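Local coordinates for type VI secretion system-associated protein TagF (Pseudomonas aeruginosa PAO1, PDB 2QNU) that is of unestablished molecular activity but, as a TagF-type protein, probably acts as an accessory factor of the type VI secretion system, at residues P22-E27 with G68-T73; S55-F60 with S117-T122; L89-L94 with Q134-L139. All coordinates share one frame; numbering follows the deposited sequence.

Contact 1: residues P22-E27 with G68-T73; sequences PNTFVE and GGEAVT
Phe25 and Val72 form the close-packed end of this contact, where the first turn of a helix meets the start of a strand. Ring atom CE1 of Phe25 rests 3.7 Å from CG2 of Val72, and the same ring carbon comes within 4.2 Å of Val72 CG1, so the forked end of the valine receives a single corner of the ring. The two side chains meet at about a right angle, with the ring presented obliquely to the methyl. Rotation about the first bond of Phe25 (chi1 168°) sets CG opposite the backbone N and carries the ring from the helix toward the strand. Both residues are buried, and each has further apolar company: Phe25 stacks on the ring of Trp29 one turn later, while Val72 packs against Phe60 and Ala92. The contact is helix-on-sheet packing: helix 23-44 covers one face of the antiparallel sheet, and Val72 is one of the strand residues turned to that face. Pro22 occupies the N-cap position, and its carbonyl O accepts the N-H of Val26 at 3.1 Å, which closes the first turn.

The other end of the contact is looser and more open to solvent. Thr24 and Gly68 bring their backbones near, with CA atoms 5.1 Å apart, helped by the lack of a side chain on the glycine. Even so, Gly68 N stays 3.6 Å from Thr24 O, and no hydrogen bond joins them. Farther along, Thr24 OG1 and Glu70 OE1 remain 4.2 Å apart, too far for a hydrogen bond.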
loop_
_atom_site.group_PDB
_atom_site.type_symbol
_atom_site.label_atom_id
_atom_site.label_comp_id
_atom_site.label_asym_id
_atom_site.label_seq_id
_atom_site.Cartn_x
_atom_site.Cartn_y
_atom_site.Cartn_z
ATOM N N PRO B 22 -15.268 1.292 -24.080
ATOM C CA PRO B 22 -15.485 2.652 -24.626
ATOM C C PRO B 22 -14.163 3.302 -25.116
ATOM O O PRO B 22 -13.081 2.847 -24.764
ATOM C CB PRO B 22 -16.069 3.398 -23.437
ATOM C CG PRO B 22 -15.471 2.686 -22.204
ATOM C CD PRO B 22 -15.175 1.258 -22.607
ATOM N N ASN B 23 -14.246 4.335 -25.941
ATOM C CA ASN B 23 -13.037 4.989 -26.445
ATOM C C ASN B 23 -12.245 5.722 -25.369
ATOM O O ASN B 23 -11.040 5.962 -25.513
ATOM C CB ASN B 23 -13.403 5.922 -27.560
ATOM C CG ASN B 23 -12.182 6.532 -28.245
ATOM O OD1 ASN B 23 -11.383 5.826 -28.875
ATOM N ND2 ASN B 23 -12.059 7.869 -28.161
ATOM N N THR B 24 -12.930 6.073 -24.282
ATOM C CA THR B 24 -12.296 6.704 -23.132
ATOM C C THR B 24 -11.178 5.830 -22.692
ATOM O O THR B 24 -10.114 6.287 -22.272
ATOM C CB THR B 24 -13.286 6.878 -21.893
ATOM O OG1 THR B 24 -13.683 5.589 -21.373
ATOM C CG2 THR B 24 -14.490 7.699 -22.276
ATOM N N PHE B 25 -11.418 4.532 -22.771
ATOM C CA PHE B 25 -10.345 3.595 -22.475
ATOM C C PHE B 25 -9.408 3.317 -23.656
ATOM O O PHE B 25 -8.189 3.316 -23.507
ATOM C CB PHE B 25 -10.920 2.291 -21.982
ATOM C CG PHE B 25 -9.888 1.224 -21.932
ATOM C CD1 PHE B 25 -8.916 1.254 -20.949
ATOM C CD2 PHE B 25 -9.824 0.257 -22.913
ATOM C CE1 PHE B 25 -7.928 0.295 -20.903
ATOM C CE2 PHE B 25 -8.822 -0.685 -22.885
ATOM C CZ PHE B 25 -7.879 -0.667 -21.875
ATOM N N VAL B 26 -10.000 3.003 -24.811
ATOM C CA VAL B 26 -9.258 2.519 -25.963
ATOM C C VAL B 26 -8.256 3.551 -26.504
ATOM O O VAL B 26 -7.075 3.226 -26.660
ATOM C CB VAL B 26 -10.223 2.028 -27.077
ATOM C CG1 VAL B 26 -9.446 1.682 -28.389
ATOM C CG2 VAL B 26 -11.061 0.827 -26.597
ATOM N N GLU B 27 -8.699 4.785 -26.760
ATOM C CA GLU B 27 -7.795 5.835 -27.243
ATOM C C GLU B 27 -6.478 5.880 -26.443
ATOM O O GLU B 27 -5.390 5.707 -27.039
ATOM C CB GLU B 27 -8.469 7.241 -27.247
ATOM C CG GLU B 27 -8.848 7.775 -28.651
ATOM C CD GLU B 27 -9.290 9.279 -28.659
ATOM O OE1 GLU B 27 -9.153 9.959 -27.606
ATOM O OE2 GLU B 27 -9.772 9.785 -29.720
ATOM N N GLY B 68 -8.690 6.489 -18.939
ATOM C CA GLY B 68 -9.879 7.300 -18.667
ATOM C C GLY B 68 -10.154 7.301 -17.183
ATOM O O GLY B 68 -9.309 6.931 -16.388
ATOM N N GLY B 69 -11.365 7.679 -16.806
ATOM C CA GLY B 69 -11.687 7.943 -15.410
ATOM C C GLY B 69 -12.155 6.743 -14.621
ATOM O O GLY B 69 -12.372 6.819 -13.399
ATOM N N GLU B 70 -12.361 5.633 -15.306
ATOM C CA GLU B 70 -12.597 4.384 -14.600
ATOM C C GLU B 70 -11.266 3.693 -14.285
ATOM O O GLU B 70 -10.215 3.915 -14.955
ATOM C CB GLU B 70 -13.478 3.443 -15.421
ATOM C CG GLU B 70 -14.975 3.678 -15.318
ATOM C CD GLU B 70 -15.470 4.758 -16.270
ATOM O OE1 GLU B 70 -15.051 4.718 -17.453
ATOM O OE2 GLU B 70 -16.292 5.642 -15.842
ATOM N N ALA B 71 -11.316 2.848 -13.261
ATOM C CA ALA B 71 -10.255 1.924 -13.045
ATOM C C ALA B 71 -10.367 0.794 -14.105
ATOM O O ALA B 71 -11.449 0.548 -14.715
ATOM C CB ALA B 71 -10.299 1.371 -11.656
ATOM N N VAL B 72 -9.254 0.100 -14.296
ATOM C CA VAL B 72 -9.233 -0.967 -15.255
ATOM C C VAL B 72 -8.380 -2.126 -14.749
ATOM O O VAL B 72 -7.293 -1.955 -14.124
ATOM C CB VAL B 72 -8.967 -0.418 -16.711
ATOM C CG1 VAL B 72 -7.830 0.525 -16.753
ATOM C CG2 VAL B 72 -8.824 -1.535 -17.787
ATOM N N THR B 73 -8.933 -3.312 -14.973
ATOM C CA THR B 73 -8.233 -4.554 -14.676
ATOM C C THR B 73 -8.357 -5.518 -15.864
ATOM O O THR B 73 -9.271 -5.405 -16.670
ATOM C CB THR B 73 -8.748 -5.197 -13.412
ATOM O OG1 THR B 73 -7.876 -6.255 -13.027
ATOM C CG2 THR B 73 -10.154 -5.730 -13.580
#

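Contact 2: residues S55-F60 with S117-T122; sequences SPLWRF and SLLLST
The backbones of 55-60 and 117-122 stay well apart here, the nearest CA atoms, those of Leu57 and Leu119, being 9.1 Å from each other, so that leucine side chains alone span the gap. Leu57 does the reaching. Its CD2 methyl comes 4.2 Å from CD2 of Leu120 and nearly as close, 4.3 Å, to CD1 of Leu119, so one methyl is set against two successive residues of the helix. The side chains of Leu57 and Leu120 meet at a slant, methyl to methyl. In both leucines CG stands opposite the carbonyl carbon. For Leu120, whose CB does not point straight at segment 55-60, this rotation (chi1 -71°) swings the methyls back toward Leu57.

The arrangement belongs to a helix packed over a beta-sheet, helix 110-121 lying on the face opposite the one covered by helix 23-44. Leu119 is the buried member of the helical pair and continues inward onto Val75, Leu89 and Val91, whereas Leu120 lies at the exposed margin. Strand 58-62 is tied to the helix by charge as well, through a salt bridge from Arg59 to Glu116.

Polar groups in the last turn are served locally. The carbonyl O of Leu119 is gripped twice by Thr122, through its OG1 at 2.8 Å and its backbone N at 3.2 Å. The hydroxyl approaches at a C=O...O angle of 150°, tilted modestly from the carbonyl plane. One residue earlier, Ser121 OG donates to Leu118 O at 2.6 Å, with a more bent angle of 136°.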
loop_
_atom_site.group_PDB
_atom_site.type_symbol
_atom_site.label_atom_id
_atom_site.label_comp_id
_atom_site.label_asym_id
_atom_site.label_seq_id
_atom_site.Cartn_x
_atom_site.Cartn_y
_atom_site.Cartn_z
ATOM N N SER B 55 7.302 -13.412 -24.479
ATOM C CA SER B 55 7.132 -12.633 -23.293
ATOM C C SER B 55 5.834 -13.076 -22.579
ATOM O O SER B 55 4.935 -13.665 -23.204
ATOM C CB SER B 55 7.063 -11.144 -23.635
ATOM O OG SER B 55 6.008 -10.887 -24.535
ATOM N N PRO B 56 5.733 -12.797 -21.266
ATOM C CA PRO B 56 4.556 -13.172 -20.479
ATOM C C PRO B 56 3.244 -12.531 -20.835
ATOM O O PRO B 56 3.129 -11.496 -21.537
ATOM C CB PRO B 56 4.906 -12.713 -19.067
ATOM C CG PRO B 56 6.393 -12.691 -19.067
ATOM C CD PRO B 56 6.744 -12.152 -20.423
ATOM N N LEU B 57 2.215 -13.195 -20.323
ATOM C CA LEU B 57 0.919 -12.577 -20.235
ATOM C C LEU B 57 0.961 -11.831 -18.898
ATOM O O LEU B 57 1.410 -12.424 -17.866
ATOM C CB LEU B 57 -0.185 -13.639 -20.245
ATOM C CG LEU B 57 -0.549 -14.144 -21.660
ATOM C CD1 LEU B 57 0.566 -15.033 -22.260
ATOM C CD2 LEU B 57 -1.856 -14.866 -21.605
ATOM N N TRP B 58 0.604 -10.525 -18.951
ATOM C CA TRP B 58 0.568 -9.685 -17.787
ATOM C C TRP B 58 -0.866 -9.367 -17.382
ATOM O O TRP B 58 -1.645 -8.817 -18.103
ATOM C CB TRP B 58 1.364 -8.424 -18.037
ATOM C CG TRP B 58 2.798 -8.702 -18.224
ATOM C CD1 TRP B 58 3.473 -8.703 -19.395
ATOM C CD2 TRP B 58 3.745 -8.969 -17.210
ATOM N NE1 TRP B 58 4.806 -8.998 -19.182
ATOM C CE2 TRP B 58 5.005 -9.136 -17.843
ATOM C CE3 TRP B 58 3.681 -9.012 -15.817
ATOM C CZ2 TRP B 58 6.162 -9.407 -17.136
ATOM C CZ3 TRP B 58 4.813 -9.326 -15.122
ATOM C CH2 TRP B 58 6.041 -9.530 -15.783
ATOM N N ARG B 59 -1.178 -9.762 -16.185
ATOM C CA ARG B 59 -2.395 -9.350 -15.499
ATOM C C ARG B 59 -2.112 -7.928 -14.948
ATOM O O ARG B 59 -0.999 -7.639 -14.603
ATOM C CB ARG B 59 -2.614 -10.272 -14.332
ATOM C CG ARG B 59 -2.686 -11.721 -14.714
ATOM C CD ARG B 59 -2.569 -12.644 -13.546
ATOM N NE ARG B 59 -2.499 -14.049 -13.998
ATOM C CZ ARG B 59 -2.451 -15.100 -13.180
ATOM N NH1 ARG B 59 -2.559 -14.938 -11.872
ATOM N NH2 ARG B 59 -2.372 -16.321 -13.665
ATOM N N PHE B 60 -3.114 -7.066 -14.939
ATOM C CA PHE B 60 -2.935 -5.742 -14.457
ATOM C C PHE B 60 -4.155 -5.165 -13.732
ATOM O O PHE B 60 -5.288 -5.544 -13.971
ATOM C CB PHE B 60 -2.546 -4.817 -15.613
ATOM C CG PHE B 60 -3.592 -4.713 -16.695
ATOM C CD1 PHE B 60 -4.654 -3.815 -16.591
ATOM C CD2 PHE B 60 -3.488 -5.481 -17.846
ATOM C CE1 PHE B 60 -5.595 -3.717 -17.598
ATOM C CE2 PHE B 60 -4.420 -5.413 -18.843
ATOM C CZ PHE B 60 -5.472 -4.554 -18.750
ATOM N N SER B 117 -6.881 -18.006 -20.125
ATOM C CA SER B 117 -7.280 -19.150 -20.995
ATOM C C SER B 117 -7.986 -18.650 -22.247
ATOM O O SER B 117 -7.816 -19.186 -23.359
ATOM C CB SER B 117 -8.097 -20.154 -20.195
ATOM O OG SER B 117 -8.913 -20.890 -21.046
ATOM N N LEU B 118 -8.742 -17.558 -22.138
ATOM C CA LEU B 118 -9.439 -17.084 -23.335
ATOM C C LEU B 118 -8.472 -16.486 -24.341
ATOM O O LEU B 118 -8.574 -16.729 -25.505
ATOM C CB LEU B 118 -10.529 -16.059 -22.999
ATOM C CG LEU B 118 -11.765 -16.623 -22.328
ATOM C CD1 LEU B 118 -12.719 -15.476 -22.131
ATOM C CD2 LEU B 118 -12.406 -17.757 -23.131
ATOM N N LEU B 119 -7.571 -15.628 -23.879
ATOM C CA LEU B 119 -6.536 -15.071 -24.749
ATOM C C LEU B 119 -5.707 -16.207 -25.425
ATOM O O LEU B 119 -5.331 -16.097 -26.600
ATOM C CB LEU B 119 -5.595 -14.222 -23.922
ATOM C CG LEU B 119 -6.118 -12.870 -23.355
ATOM C CD1 LEU B 119 -5.128 -12.227 -22.354
ATOM C CD2 LEU B 119 -6.358 -11.920 -24.440
ATOM N N LEU B 120 -5.361 -17.224 -24.644
ATOM C CA LEU B 120 -4.526 -18.344 -25.160
ATOM C C LEU B 120 -5.290 -19.072 -26.288
ATOM O O LEU B 120 -4.726 -19.345 -27.333
ATOM C CB LEU B 120 -4.100 -19.280 -24.024
ATOM C CG LEU B 120 -3.081 -18.589 -23.133
ATOM C CD1 LEU B 120 -3.039 -19.217 -21.766
ATOM C CD2 LEU B 120 -1.682 -18.467 -23.684
ATOM N N SER B 121 -6.595 -19.243 -26.119
ATOM C CA SER B 121 -7.436 -19.876 -27.106
ATOM C C SER B 121 -7.287 -19.279 -28.491
ATOM O O SER B 121 -7.505 -19.981 -29.501
ATOM C CB SER B 121 -8.920 -19.875 -26.657
ATOM O OG SER B 121 -9.558 -18.624 -26.926
ATOM N N THR B 122 -6.929 -17.993 -28.582
ATOM C CA THR B 122 -6.852 -17.326 -29.899
ATOM C C THR B 122 -5.569 -17.673 -30.642
ATOM O O THR B 122 -5.392 -17.266 -31.781
ATOM C CB THR B 122 -6.944 -15.721 -29.821
ATOM O OG1 THR B 122 -5.775 -15.197 -29.183
ATOM C CG2 THR B 122 -8.199 -15.302 -29.078
#

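Contact 3: residues L89-L94 with Q134-L139; sequences LTVACL and QAVAQL
Leu139 N donates to Val136 O over 3.1 Å, a backbone bond spanning three residues that ties together the two members of segment 134-139 that meet the strand. Because this turn brings the chain round, Val136 and Leu139 direct their side chains to the same target, Val91. The two meetings divide the valine between them. Its CG2 lies 4.3 Å from CG2 of Val136, and its other branch, CG1, lies 4.4 Å from CD2 of Leu139. In Val91 the CG1 methyl stands opposite the backbone N (chi1 172°), a rotation that turns the fork so that CG2 meets Val136 and CG1 meets Leu139. Val136 holds the same rotation. Both separations exceed the closest approach methyl groups allow, so this is a light touch of branched ends, with the nearest CA atoms, those of Val91 and Val136, still 7.7 Å apart.

In the fold, the contact places the end of helix 129-137 and the residues following it over a central strand of the antiparallel sheet. Strand 89-95 runs between strands 4-7 and 71-77, bonded to both through its backbone. Leu89 and Val91 face the helices and Cys93 packs on Pro142, while Thr90 and Ala92 look to the other side, where the Thr90 hydroxyl is hydrogen-bonded to Trp29 of helix 23-44.

No hydrogen bond crosses between the two segments, and the joining groups are wholly aliphatic. Val4 of the neighbouring strand fills in beside them, touching Val91, Val136 and Leu139 alike; Phe6 adds an aromatic ring against Val136. Val115 of helix 110-121 also packs on Val91.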
loop_
_atom_site.group_PDB
_atom_site.type_symbol
_atom_site.label_atom_id
_atom_site.label_comp_id
_atom_site.label_asym_id
_atom_site.label_seq_id
_atom_site.Cartn_x
_atom_site.Cartn_y
_atom_site.Cartn_z
ATOM N N LEU B 89 -3.011 -8.226 -27.534
ATOM C CA LEU B 89 -4.469 -8.419 -27.377
ATOM C C LEU B 89 -4.756 -8.285 -25.895
ATOM O O LEU B 89 -4.117 -8.908 -25.047
ATOM C CB LEU B 89 -4.869 -9.817 -27.829
ATOM C CG LEU B 89 -6.353 -10.252 -27.662
ATOM C CD1 LEU B 89 -7.241 -9.408 -28.522
ATOM C CD2 LEU B 89 -6.464 -11.675 -28.095
ATOM N N THR B 90 -5.738 -7.479 -25.582
ATOM C CA THR B 90 -6.059 -7.210 -24.210
ATOM C C THR B 90 -7.494 -7.561 -23.989
ATOM O O THR B 90 -8.306 -7.210 -24.800
ATOM C CB THR B 90 -5.864 -5.669 -23.906
ATOM O OG1 THR B 90 -4.558 -5.288 -24.287
ATOM C CG2 THR B 90 -6.057 -5.365 -22.440
ATOM N N VAL B 91 -7.771 -8.249 -22.891
ATOM C CA VAL B 91 -9.125 -8.325 -22.322
ATOM C C VAL B 91 -9.141 -7.445 -21.044
ATOM O O VAL B 91 -8.271 -7.582 -20.156
ATOM C CB VAL B 91 -9.472 -9.764 -21.988
ATOM C CG1 VAL B 91 -10.808 -9.874 -21.207
ATOM C CG2 VAL B 91 -9.482 -10.599 -23.287
ATOM N N ALA B 92 -10.117 -6.538 -20.983
ATOM C CA ALA B 92 -10.190 -5.507 -19.922
ATOM C C ALA B 92 -11.599 -5.354 -19.369
ATOM O O ALA B 92 -12.574 -5.349 -20.114
ATOM C CB ALA B 92 -9.740 -4.192 -20.460
ATOM N N CYS B 93 -11.675 -5.257 -18.047
ATOM C CA CYS B 93 -12.900 -4.869 -17.377
ATOM C C CYS B 93 -12.749 -3.476 -16.739
ATOM O O CYS B 93 -11.888 -3.243 -15.895
ATOM C CB CYS B 93 -13.218 -5.896 -16.319
ATOM S SG CYS B 93 -14.671 -5.494 -15.493
ATOM N N LEU B 94 -13.610 -2.562 -17.138
ATOM C CA LEU B 94 -13.637 -1.226 -16.574
ATOM C C LEU B 94 -14.417 -1.188 -15.255
ATOM O O LEU B 94 -15.489 -1.635 -15.208
ATOM C CB LEU B 94 -14.289 -0.298 -17.568
ATOM C CG LEU B 94 -13.331 0.624 -18.310
ATOM C CD1 LEU B 94 -12.776 -0.061 -19.510
ATOM C CD2 LEU B 94 -14.091 1.926 -18.695
ATOM N N GLN B 134 -17.859 -14.007 -27.965
ATOM C CA GLN B 134 -18.954 -14.557 -27.142
ATOM C C GLN B 134 -18.503 -14.872 -25.756
ATOM O O GLN B 134 -19.127 -14.467 -24.804
ATOM C CB GLN B 134 -19.548 -15.808 -27.793
ATOM C CG GLN B 134 -20.502 -15.459 -28.948
ATOM C CD GLN B 134 -20.834 -16.643 -29.883
ATOM O OE1 GLN B 134 -20.492 -17.804 -29.598
ATOM N NE2 GLN B 134 -21.519 -16.349 -31.002
ATOM N N ALA B 135 -17.397 -15.588 -25.627
ATOM C CA ALA B 135 -16.851 -15.895 -24.301
ATOM C C ALA B 135 -16.514 -14.635 -23.485
ATOM O O ALA B 135 -16.851 -14.566 -22.314
ATOM C CB ALA B 135 -15.627 -16.825 -24.410
ATOM N N VAL B 136 -15.816 -13.668 -24.089
ATOM C CA VAL B 136 -15.506 -12.424 -23.412
ATOM C C VAL B 136 -16.803 -11.708 -22.949
ATOM O O VAL B 136 -16.868 -11.212 -21.822
ATOM C CB VAL B 136 -14.652 -11.461 -24.308
ATOM C CG1 VAL B 136 -14.513 -10.094 -23.643
ATOM C CG2 VAL B 136 -13.273 -12.064 -24.591
ATOM N N ALA B 137 -17.813 -11.677 -23.822
ATOM C CA ALA B 137 -19.060 -10.963 -23.541
ATOM C C ALA B 137 -19.865 -11.640 -22.436
ATOM O O ALA B 137 -20.635 -10.980 -21.779
ATOM C CB ALA B 137 -19.908 -10.866 -24.805
ATOM N N GLN B 138 -19.657 -12.944 -22.236
ATOM C CA GLN B 138 -20.348 -13.719 -21.219
ATOM C C GLN B 138 -19.582 -13.722 -19.908
ATOM O O GLN B 138 -20.009 -14.311 -18.907
ATOM C CB GLN B 138 -20.525 -15.170 -21.692
ATOM C CG GLN B 138 -21.519 -15.403 -22.876
ATOM C CD GLN B 138 -21.863 -16.916 -23.105
ATOM O OE1 GLN B 138 -21.456 -17.778 -22.305
ATOM N NE2 GLN B 138 -22.598 -17.231 -24.207
ATOM N N LEU B 139 -18.439 -13.053 -19.885
ATOM C CA LEU B 139 -17.553 -13.147 -18.755
ATOM C C LEU B 139 -18.032 -12.195 -17.648
ATOM O O LEU B 139 -18.377 -11.029 -17.934
ATOM C CB LEU B 139 -16.140 -12.807 -19.235
ATOM C CG LEU B 139 -14.841 -13.346 -18.643
ATOM C CD1 LEU B 139 -14.641 -14.824 -18.675
ATOM C CD2 LEU B 139 -13.696 -12.692 -19.445
#

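How the contacts relate
All three contacts set a helix on one antiparallel sheet, yet from both faces: contact 1 uses helix 23-44, contacts 2 and 3 the successive helices 110-121 and 129-137 on the other side. Contacts 2 and 3 are both aliphatic, contact 3 being the buried one, while contact 2 grades from interior to surface along its leucines; contact 1 pairs a buried Phe-Val pair with a polar side nearer solvent. Strand 71-77 lies between 58-62 and 89-95, as Thr73 OG1 to Phe60 O (2.8 Å) links contacts 1 and 2, and Thr73 O to Cys93 N (2.8 Å) links contacts 1 and 3. Between the two helices, Leu118 packs on Ala135, joining contacts 2 and 3 as well.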